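Local structure of dephospho-CoA kinase (Mycobacterium paratuberculosis, 6N39) at residues Pro133-Val138 / Val176-Leu181; Arg212-Ala217 / Ile329-Asp334; Gln273-Ser278 / Arg344-Pro349. The protein probably catalyses the ATP-dependent phosphorylation of the 3'-hydroxyl of dephospho-CoA, the last step of coenzyme A biosynthesis. All blocks are in the same frame, centred on the assembly; numbering follows the deposited sequence.

Contact 1: residues Pro133-Val138 / Val176-Leu181; sequences PLVVIV and VADIWL
Ile-137 meets the indole of Trp-180 at its edge, near the ring plane, where CG2 lies 3.8 Å from CZ3; the same ring stacks with Tyr-139 and receives a cation-pi contact from Arg-174. The pair sits on two neighbouring parallel strands of the P-loop kinase sheet, 135-139 and the outermost strand 179-182; segments 135-138 and 179-181 of these strands run 17° apart. Trp-180 has CG anti to its own N (chi1 -177°), which lays the benzo side of the indole alongside the next strand. The other branch of Ile-137, CG1 and CD1, rests on Ala-177 CB.

The opposite face of the sheet carries Val-136, Ile-179 and Leu-181. Here the Ile-179 CD1 methyl reaches Val-136 CG2 at 4.0 Å and also touches Leu-134 CD2, while helix 187-210 covers Ile-179 through Val-197 and Arg-201, and Leu-25 of helix 22-31 packs on Val-136 and Leu-181.

Parallel pairing is made by Ile-179 N to Val-135 O, Ile-137 N to Ile-179 O (2.9 Å and nearly straight) and Leu-181 N to Ile-137 O. Just before strand 179-182 the backbone gives a weak bond, Asp-178 N to Val-135 O, and the Asp-178 side chain adds another. Its CG is turned beside its own N, its OD1 forms a salt bridge with Arg-238 of the UPF0157 region, and its other oxygen, OD2, accepts from Val-135 N at 2.8 Å on the anti side of the carboxylate, 16° out of its plane.

Contact 2: residues Arg212-Ala217 / Ile329-Asp334; sequences RQIARA and IHASAD
Ala-215 N donates to Ser-332 O over 2.9 Å, with 176° at the hydrogen and the donor in the carbonyl plane: a single, nearly straight backbone bond where the loop 212-217 meets the end of strand 328-331. The side chains close in around it. Ile-214 sets CG1 between its backbone N and carbonyl carbon (chi1 65°), and both CG2 and CD1 then rest on the Ala-331 methyl, CG2 at 3.7 Å from CB. That CD1 also lies over the centre of one face of the Arg-216 guanidinium, 3.6 Å above its plane, so one methyl is shared between an alanine and a flat cation. The Ala-215 methyl settles against the carbonyl group of Asp-334, its CB 3.7 Å from that residue's C, and Ala-333 CB approaches Gln-213 O.

A water bridges the backbones, 2.6 Å from Ala-215 O and 2.8 Å from Ser-332 O.

Further out, the bend after Ala-331 is fixed by Ser-332 OG, which accepts from Asp-334 N at 2.9 Å. The carboxylate of Asp-334 is held in turn by Gly-336 N and by a salt bridge to Arg-201, while Asn-208 of the same helix, 187-210, donates to Ala-333 O. That helix closes in a Schellman motif with Arg-212 as its C-prime residue, and the chain leaving it packs against an ST turn that follows strand 328-331 of the mixed sheet in the UPF0157 domain.

Contact 3: residues Gln273-Ser278 / Arg344-Pro349; sequences QITVES and RVDGWP
Val-276 O accepts from Asp-346 N at 2.8 Å, with 174° at the hydrogen, and is also approached by the CA-H of Val-345, whose CA lies 3.4 Å from the oxygen. This closes the parallel pairing between strands 270-276 and 339-345, in which Arg-344 uses both backbone groups, its N to Ile-274 O and its O from Val-276 N.

Side chains extend the pairing: Gln-273 OE1 takes a hydrogen bond from Arg-344 NH1 at 2.9 Å. The oxygen lies at the guanidinium edge, close to its plane, whereas NH1 is tilted from the carbonyl plane of the amide, the two flat groups standing 71° apart. Both chains are extended: Gln-273 carries CG anti to its N (chi1 179°), and Arg-344 runs straight from CG to NE, passing its CD within 3.2 Å of OE1. Gln-273 NE2 donates to Gln-351 O in helix 349-363, which fixes the rotation of the amide.

Thr-275 places its CG2 methyl against Asp-346 CA at 3.6 Å, and turns OG1 to Gln-351. On the face opposite Thr-275 and Arg-344, Val-345 spreads its methyls over the departing chain, CG1 near Glu-277 O and CG2 3.8 Å from Ser-278 C. CB of this valine also lies 3.4 Å above one face of the Trp-348 indole, over its centre.

Beyond the strand, Val-345 to Trp-348 forms a type II beta turn, with Gly-347 at a positive phi. Trp-348 occupies the N-cap position of helix 349-363; Ser-278, at the N-cap of helix 279-284, does cap with its side chain, OG accepting from Ala-281 N.

Arg-344 is a buried cation: Gln-273 holds NH1 and Asp-303 forms a salt bridge with NE. The carboxylate probably helps to offset both this charge and the nearby Lys-327 ammonium.

Overall arrangement
The three contacts step from the kinase domain into the UPF0157 region. Contact 1 belongs to the P-loop sheet, where the side chain of Val-138 comes within about 4 Å of that of Ala-20, a predicted ATP-binding residue; contacts 2 and 3 lie away from that site. Contact 1 touches contact 2 directly, Leu-134 CD1 packing 3.4 Å from Asp-334 OD2, and Arg-201 of helix 187-210 bears on both residues. Contacts 2 and 3 have centres about 21 Å apart and share one mixed sheet, in which strands 328-331 and 339-345 are neighbours. Contacts 1 and 3 do not touch, with nearest atoms about 13 Å apart.

Contact 1: residues Pro133-Val138 / Val176-Leu181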
loop_
_atom_site.group_PDB
_atom_site.type_symbol
_atom_site.label_atom_id
_atom_site.label_comp_id
_atom_site.label_asym_id
_atom_site.label_seq_id
_atom_site.Cartn_x
_atom_site.Cartn_y
_atom_site.Cartn_z
ATOM N N PRO A 133 -3.794 3.199 -2.071
ATOM C CA PRO A 133 -3.657 3.083 -0.607
ATOM C C PRO A 133 -4.105 1.731 -0.057
ATOM O O PRO A 133 -3.783 1.409 1.096
ATOM C CB PRO A 133 -4.550 4.216 -0.064
ATOM C CG PRO A 133 -5.381 4.686 -1.211
ATOM C CD PRO A 133 -4.710 4.270 -2.500
ATOM N N LEU A 134 -4.822 0.933 -0.843
ATOM C CA LEU A 134 -5.360 -0.342 -0.393
ATOM C C LEU A 134 -5.762 -1.147 -1.623
ATOM O O LEU A 134 -6.386 -0.609 -2.533
ATOM C CB LEU A 134 -6.573 -0.125 0.508
ATOM C CG LEU A 134 -7.160 -1.320 1.242
ATOM C CD1 LEU A 134 -6.271 -1.691 2.417
ATOM C CD2 LEU A 134 -8.563 -0.963 1.714
ATOM N N VAL A 135 -5.419 -2.432 -1.636
ATOM C CA VAL A 135 -5.734 -3.317 -2.748
ATOM C C VAL A 135 -6.469 -4.541 -2.205
ATOM O O VAL A 135 -6.001 -5.184 -1.252
ATOM C CB VAL A 135 -4.462 -3.730 -3.523
ATOM C CG1 VAL A 135 -4.788 -4.737 -4.623
ATOM C CG2 VAL A 135 -3.772 -2.494 -4.158
ATOM N N VAL A 136 -7.620 -4.848 -2.807
ATOM C CA VAL A 136 -8.420 -6.030 -2.486
ATOM C C VAL A 136 -8.339 -6.997 -3.658
ATOM O O VAL A 136 -8.583 -6.614 -4.810
ATOM C CB VAL A 136 -9.888 -5.666 -2.203
ATOM C CG1 VAL A 136 -10.681 -6.919 -1.800
ATOM C CG2 VAL A 136 -9.960 -4.644 -1.125
ATOM N N ILE A 137 -7.999 -8.245 -3.382
ATOM C CA ILE A 137 -7.953 -9.250 -4.435
ATOM C C ILE A 137 -8.812 -10.423 -4.005
ATOM O O ILE A 137 -8.672 -10.918 -2.881
ATOM C CB ILE A 137 -6.513 -9.687 -4.747
ATOM C CG1 ILE A 137 -5.662 -8.441 -5.027
ATOM C CG2 ILE A 137 -6.505 -10.635 -5.931
ATOM C CD1 ILE A 137 -4.298 -8.711 -5.588
ATOM N N VAL A 138 -9.727 -10.844 -4.883
ATOM C CA VAL A 138 -10.601 -11.976 -4.616
ATOM C C VAL A 138 -9.990 -13.205 -5.270
ATOM O O VAL A 138 -9.371 -13.109 -6.338
ATOM C CB VAL A 138 -12.041 -11.709 -5.109
ATOM C CG1 VAL A 138 -12.091 -11.471 -6.611
ATOM C CG2 VAL A 138 -12.940 -12.849 -4.736
ATOM N N VAL A 176 0.700 -8.780 -3.404
ATOM C CA VAL A 176 0.325 -7.374 -3.494
ATOM C C VAL A 176 -1.085 -7.101 -2.958
ATOM O O VAL A 176 -1.602 -6.001 -3.125
ATOM C CB VAL A 176 0.484 -6.845 -4.935
ATOM C CG1 VAL A 176 1.975 -6.866 -5.374
ATOM C CG2 VAL A 176 -0.343 -7.675 -5.919
ATOM N N ALA A 177 -1.714 -8.064 -2.297
ATOM C CA ALA A 177 -3.055 -7.861 -1.751
ATOM C C ALA A 177 -2.984 -7.367 -0.306
ATOM O O ALA A 177 -2.443 -8.056 0.568
ATOM C CB ALA A 177 -3.866 -9.155 -1.804
ATOM N N ASP A 178 -3.564 -6.193 -0.045
ATOM C CA ASP A 178 -3.779 -5.805 1.349
ATOM C C ASP A 178 -4.892 -6.624 1.965
ATOM O O ASP A 178 -4.837 -6.970 3.153
ATOM C CB ASP A 178 -4.111 -4.323 1.448
ATOM C CG ASP A 178 -2.987 -3.460 0.935
ATOM O OD1 ASP A 178 -1.974 -3.335 1.648
ATOM O OD2 ASP A 178 -3.085 -2.972 -0.210
ATOM N N ILE A 179 -5.915 -6.935 1.172
ATOM C CA ILE A 179 -7.033 -7.757 1.621
ATOM C C ILE A 179 -7.183 -8.906 0.632
ATOM O O ILE A 179 -7.334 -8.680 -0.575
ATOM C CB ILE A 179 -8.332 -6.948 1.739
ATOM C CG1 ILE A 179 -8.164 -5.839 2.799
ATOM C CG2 ILE A 179 -9.482 -7.860 2.095
ATOM C CD1 ILE A 179 -9.237 -4.774 2.759
ATOM N N TRP A 180 -7.103 -10.122 1.144
ATOM C CA TRP A 180 -7.040 -11.364 0.378
ATOM C C TRP A 180 -8.339 -12.094 0.688
ATOM O O TRP A 180 -8.493 -12.650 1.777
ATOM C CB TRP A 180 -5.808 -12.152 0.814
ATOM C CG TRP A 180 -5.512 -13.426 0.106
ATOM C CD1 TRP A 180 -5.353 -14.655 0.676
ATOM C CD2 TRP A 180 -5.283 -13.600 -1.295
ATOM N NE1 TRP A 180 -5.059 -15.590 -0.288
ATOM C CE2 TRP A 180 -5.010 -14.966 -1.507
ATOM C CE3 TRP A 180 -5.295 -12.736 -2.393
ATOM C CZ2 TRP A 180 -4.757 -15.486 -2.769
ATOM C CZ3 TRP A 180 -5.038 -13.253 -3.640
ATOM C CH2 TRP A 180 -4.772 -14.615 -3.820
ATOM N N LEU A 181 -9.272 -12.101 -0.261
ATOM C CA LEU A 181 -10.668 -12.395 0.036
ATOM C C LEU A 181 -11.105 -13.662 -0.697
ATOM O O LEU A 181 -11.102 -13.707 -1.932
ATOM C CB LEU A 181 -11.514 -11.180 -0.343
ATOM C CG LEU A 181 -12.822 -10.943 0.369
ATOM C CD1 LEU A 181 -13.254 -9.504 0.182
ATOM C CD2 LEU A 181 -13.834 -11.899 -0.222
#

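Contact 2: residues Arg212-Ala217 / Ile329-Asp334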
loop_
_atom_site.group_PDB
_atom_site.type_symbol
_atom_site.label_atom_id
_atom_site.label_comp_id
_atom_site.label_asym_id
_atom_site.label_seq_id
_atom_site.Cartn_x
_atom_site.Cartn_y
_atom_site.Cartn_z
ATOM N N ARG A 212 -8.257 13.283 9.242
ATOM C CA ARG A 212 -6.802 13.286 9.438
ATOM C C ARG A 212 -6.421 12.667 10.785
ATOM O O ARG A 212 -5.577 13.181 11.520
ATOM C CB ARG A 212 -6.234 14.698 9.293
ATOM C CG ARG A 212 -6.897 15.511 8.177
ATOM C CD ARG A 212 -5.969 15.810 7.006
ATOM N NE ARG A 212 -6.594 16.698 6.015
ATOM C CZ ARG A 212 -7.594 16.347 5.203
ATOM N NH1 ARG A 212 -8.109 15.123 5.256
ATOM N NH2 ARG A 212 -8.090 17.216 4.330
ATOM N N GLN A 213 -7.066 11.553 11.115
ATOM C CA GLN A 213 -6.738 10.744 12.279
ATOM C C GLN A 213 -5.958 9.513 11.846
ATOM O O GLN A 213 -6.062 9.063 10.709
ATOM C CB GLN A 213 -8.010 10.307 13.017
ATOM C CG GLN A 213 -8.698 11.422 13.805
ATOM C CD GLN A 213 -9.862 10.880 14.638
ATOM O OE1 GLN A 213 -10.965 10.655 14.124
ATOM N NE2 GLN A 213 -9.609 10.643 15.921
ATOM N N ILE A 214 -5.194 8.947 12.777
ATOM C CA ILE A 214 -4.388 7.767 12.490
ATOM C C ILE A 214 -4.934 6.591 13.289
ATOM O O ILE A 214 -5.664 6.757 14.270
ATOM C CB ILE A 214 -2.897 7.994 12.802
ATOM C CG1 ILE A 214 -2.701 8.218 14.306
ATOM C CG2 ILE A 214 -2.354 9.185 11.993
ATOM C CD1 ILE A 214 -1.436 7.581 14.856
ATOM N N ALA A 215 -4.564 5.385 12.862
ATOM C CA ALA A 215 -4.957 4.150 13.538
ATOM C C ALA A 215 -3.791 3.634 14.380
ATOM O O ALA A 215 -2.784 3.168 13.838
ATOM C CB ALA A 215 -5.386 3.094 12.521
ATOM N N ARG A 216 -3.941 3.662 15.695
ATOM C CA ARG A 216 -2.869 3.215 16.576
ATOM C C ARG A 216 -3.004 1.725 16.876
ATOM O O ARG A 216 -4.104 1.174 16.863
ATOM C CB ARG A 216 -2.865 4.030 17.870
ATOM C CG ARG A 216 -2.467 5.489 17.636
ATOM C CD ARG A 216 -2.541 6.333 18.903
ATOM N NE ARG A 216 -2.003 7.677 18.681
ATOM C CZ ARG A 216 -2.669 8.664 18.083
ATOM N NH1 ARG A 216 -3.906 8.465 17.640
ATOM N NH2 ARG A 216 -2.094 9.852 17.921
ATOM N N ALA A 217 -1.851 1.058 17.094
ATOM C CA ALA A 217 -1.850 -0.352 17.462
ATOM C C ALA A 217 -1.848 -0.493 18.977
ATOM O O ALA A 217 -1.481 0.440 19.689
ATOM C CB ALA A 217 -0.632 -1.056 16.866
ATOM N N ILE A 329 6.577 13.068 10.888
ATOM C CA ILE A 329 6.100 11.698 11.043
ATOM C C ILE A 329 4.622 11.655 10.676
ATOM O O ILE A 329 3.841 12.535 11.052
ATOM C CB ILE A 329 6.356 11.139 12.466
ATOM C CG1 ILE A 329 5.815 9.696 12.615
ATOM C CG2 ILE A 329 5.773 12.065 13.530
ATOM C CD1 ILE A 329 6.059 9.077 14.073
ATOM N N HIS A 330 4.267 10.670 9.863
ATOM C CA HIS A 330 2.900 10.366 9.482
ATOM C C HIS A 330 2.566 8.983 10.023
ATOM O O HIS A 330 3.450 8.234 10.450
ATOM C CB HIS A 330 2.732 10.362 7.952
ATOM C CG HIS A 330 3.029 11.671 7.288
ATOM N ND1 HIS A 330 2.127 12.295 6.456
ATOM C CD2 HIS A 330 4.136 12.456 7.303
ATOM C CE1 HIS A 330 2.653 13.422 6.005
ATOM N NE2 HIS A 330 3.877 13.533 6.489
ATOM N N ALA A 331 1.292 8.614 9.956
ATOM C CA ALA A 331 0.954 7.230 10.279
ATOM C C ALA A 331 -0.253 6.808 9.460
ATOM O O ALA A 331 -1.008 7.643 8.956
ATOM C CB ALA A 331 0.675 7.025 11.779
ATOM N N SER A 332 -0.440 5.495 9.342
ATOM C CA SER A 332 -1.537 5.002 8.514
ATOM C C SER A 332 -2.872 5.273 9.187
ATOM O O SER A 332 -2.996 5.176 10.407
ATOM C CB SER A 332 -1.392 3.507 8.244
ATOM O OG SER A 332 -2.515 3.038 7.520
ATOM N N ALA A 333 -3.875 5.613 8.381
ATOM C CA ALA A 333 -5.258 5.704 8.831
ATOM C C ALA A 333 -5.988 4.365 8.757
ATOM O O ALA A 333 -7.165 4.301 9.124
ATOM C CB ALA A 333 -6.014 6.747 7.988
ATOM N N ASP A 334 -5.325 3.306 8.283
ATOM C CA ASP A 334 -5.970 2.012 8.067
ATOM C C ASP A 334 -5.855 1.172 9.338
ATOM O O ASP A 334 -4.742 0.730 9.672
ATOM C CB ASP A 334 -5.308 1.305 6.886
ATOM C CG ASP A 334 -5.950 -0.044 6.541
ATOM O OD1 ASP A 334 -6.868 -0.500 7.243
ATOM O OD2 ASP A 334 -5.532 -0.643 5.528
HETATM O O HOH W 1 -1.140 3.703 11.841
#

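Contact 3: residues Gln273-Ser278 / Arg344-Pro349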
loop_
_atom_site.group_PDB
_atom_site.type_symbol
_atom_site.label_atom_id
_atom_site.label_comp_id
_atom_site.label_asym_id
_atom_site.label_seq_id
_atom_site.Cartn_x
_atom_site.Cartn_y
_atom_site.Cartn_z
ATOM N N GLN A 273 11.059 4.442 7.198
ATOM C CA GLN A 273 11.704 5.745 7.094
ATOM C C GLN A 273 11.796 6.156 5.629
ATOM O O GLN A 273 12.329 5.408 4.805
ATOM C CB GLN A 273 13.105 5.729 7.721
ATOM C CG GLN A 273 13.806 7.083 7.588
ATOM C CD GLN A 273 15.143 7.120 8.284
ATOM O OE1 GLN A 273 15.254 7.633 9.404
ATOM N NE2 GLN A 273 16.183 6.577 7.626
ATOM N N ILE A 274 11.289 7.345 5.318
ATOM C CA ILE A 274 11.565 8.026 4.058
ATOM C C ILE A 274 12.699 9.013 4.303
ATOM O O ILE A 274 12.575 9.913 5.155
ATOM C CB ILE A 274 10.319 8.759 3.535
ATOM C CG1 ILE A 274 9.136 7.789 3.360
ATOM C CG2 ILE A 274 10.648 9.483 2.232
ATOM C CD1 ILE A 274 7.824 8.514 2.998
ATOM N N THR A 275 13.799 8.855 3.562
ATOM C CA THR A 275 14.905 9.798 3.610
ATOM C C THR A 275 14.687 10.878 2.557
ATOM O O THR A 275 14.472 10.561 1.384
ATOM C CB THR A 275 16.244 9.080 3.372
ATOM O OG1 THR A 275 16.504 8.165 4.445
ATOM C CG2 THR A 275 17.377 10.076 3.316
ATOM N N VAL A 276 14.723 12.148 2.976
ATOM C CA VAL A 276 14.533 13.278 2.068
ATOM C C VAL A 276 15.770 14.156 2.128
ATOM O O VAL A 276 16.663 13.956 2.951
ATOM C CB VAL A 276 13.266 14.105 2.392
ATOM C CG1 VAL A 276 12.012 13.233 2.253
ATOM C CG2 VAL A 276 13.352 14.697 3.821
ATOM N N GLU A 277 15.815 15.156 1.247
ATOM C CA GLU A 277 17.005 15.993 1.209
ATOM C C GLU A 277 16.927 17.197 2.143
ATOM O O GLU A 277 17.971 17.790 2.429
ATOM C CB GLU A 277 17.287 16.455 -0.222
ATOM C CG GLU A 277 16.616 17.729 -0.629
ATOM C CD GLU A 277 16.953 18.126 -2.058
ATOM O OE1 GLU A 277 16.115 18.799 -2.699
ATOM O OE2 GLU A 277 18.051 17.757 -2.537
ATOM N N SER A 278 15.741 17.544 2.650
ATOM C CA SER A 278 15.548 18.718 3.501
ATOM C C SER A 278 14.182 18.617 4.171
ATOM O O SER A 278 13.322 17.843 3.748
ATOM C CB SER A 278 15.616 20.013 2.686
ATOM O OG SER A 278 14.438 20.075 1.888
ATOM N N ARG A 344 12.917 11.776 7.500
ATOM C CA ARG A 344 14.154 12.271 8.087
ATOM C C ARG A 344 15.118 12.694 6.986
ATOM O O ARG A 344 15.064 12.185 5.858
ATOM C CB ARG A 344 14.804 11.199 8.997
ATOM C CG ARG A 344 13.905 10.766 10.198
ATOM C CD ARG A 344 14.792 10.196 11.330
ATOM N NE ARG A 344 14.035 9.812 12.519
ATOM C CZ ARG A 344 13.453 8.631 12.692
ATOM N NH1 ARG A 344 13.526 7.706 11.735
ATOM N NH2 ARG A 344 12.792 8.376 13.826
ATOM N N VAL A 345 15.999 13.637 7.328
ATOM C CA VAL A 345 16.881 14.279 6.358
ATOM C C VAL A 345 18.160 13.460 6.199
ATOM O O VAL A 345 18.805 13.096 7.189
ATOM C CB VAL A 345 17.202 15.723 6.786
ATOM C CG1 VAL A 345 18.220 16.366 5.818
ATOM C CG2 VAL A 345 15.911 16.575 6.853
ATOM N N ASP A 346 18.535 13.209 4.948
ATOM C CA ASP A 346 19.757 12.525 4.519
ATOM C C ASP A 346 20.989 12.943 5.321
ATOM O O ASP A 346 21.429 14.091 5.244
ATOM C CB ASP A 346 19.981 12.848 3.031
ATOM C CG ASP A 346 21.103 12.002 2.393
ATOM O OD1 ASP A 346 21.350 10.879 2.872
ATOM O OD2 ASP A 346 21.734 12.480 1.420
ATOM N N GLY A 347 21.572 12.001 6.067
ATOM C CA GLY A 347 22.787 12.242 6.813
ATOM C C GLY A 347 22.594 12.729 8.245
ATOM O O GLY A 347 23.524 12.630 9.048
ATOM N N TRP A 348 21.424 13.259 8.591
ATOM C CA TRP A 348 21.208 13.715 9.962
ATOM C C TRP A 348 21.210 12.528 10.931
ATOM O O TRP A 348 20.902 11.400 10.540
ATOM C CB TRP A 348 19.891 14.474 10.073
ATOM C CG TRP A 348 19.921 15.842 9.422
ATOM C CD1 TRP A 348 20.871 16.339 8.551
ATOM C CD2 TRP A 348 18.927 16.859 9.556
ATOM N NE1 TRP A 348 20.526 17.617 8.159
ATOM C CE2 TRP A 348 19.335 17.956 8.756
ATOM C CE3 TRP A 348 17.727 16.951 10.278
ATOM C CZ2 TRP A 348 18.592 19.140 8.675
ATOM C CZ3 TRP A 348 16.976 18.129 10.185
ATOM C CH2 TRP A 348 17.417 19.207 9.388
ATOM N N PRO A 349 21.523 12.769 12.209
ATOM C CA PRO A 349 21.707 11.636 13.141
ATOM C C PRO A 349 20.503 10.706 13.272
ATOM O O PRO A 349 20.696 9.486 13.360
ATOM C CB PRO A 349 22.039 12.323 14.480
ATOM C CG PRO A 349 21.647 13.770 14.293
ATOM C CD PRO A 349 21.814 14.067 12.839
#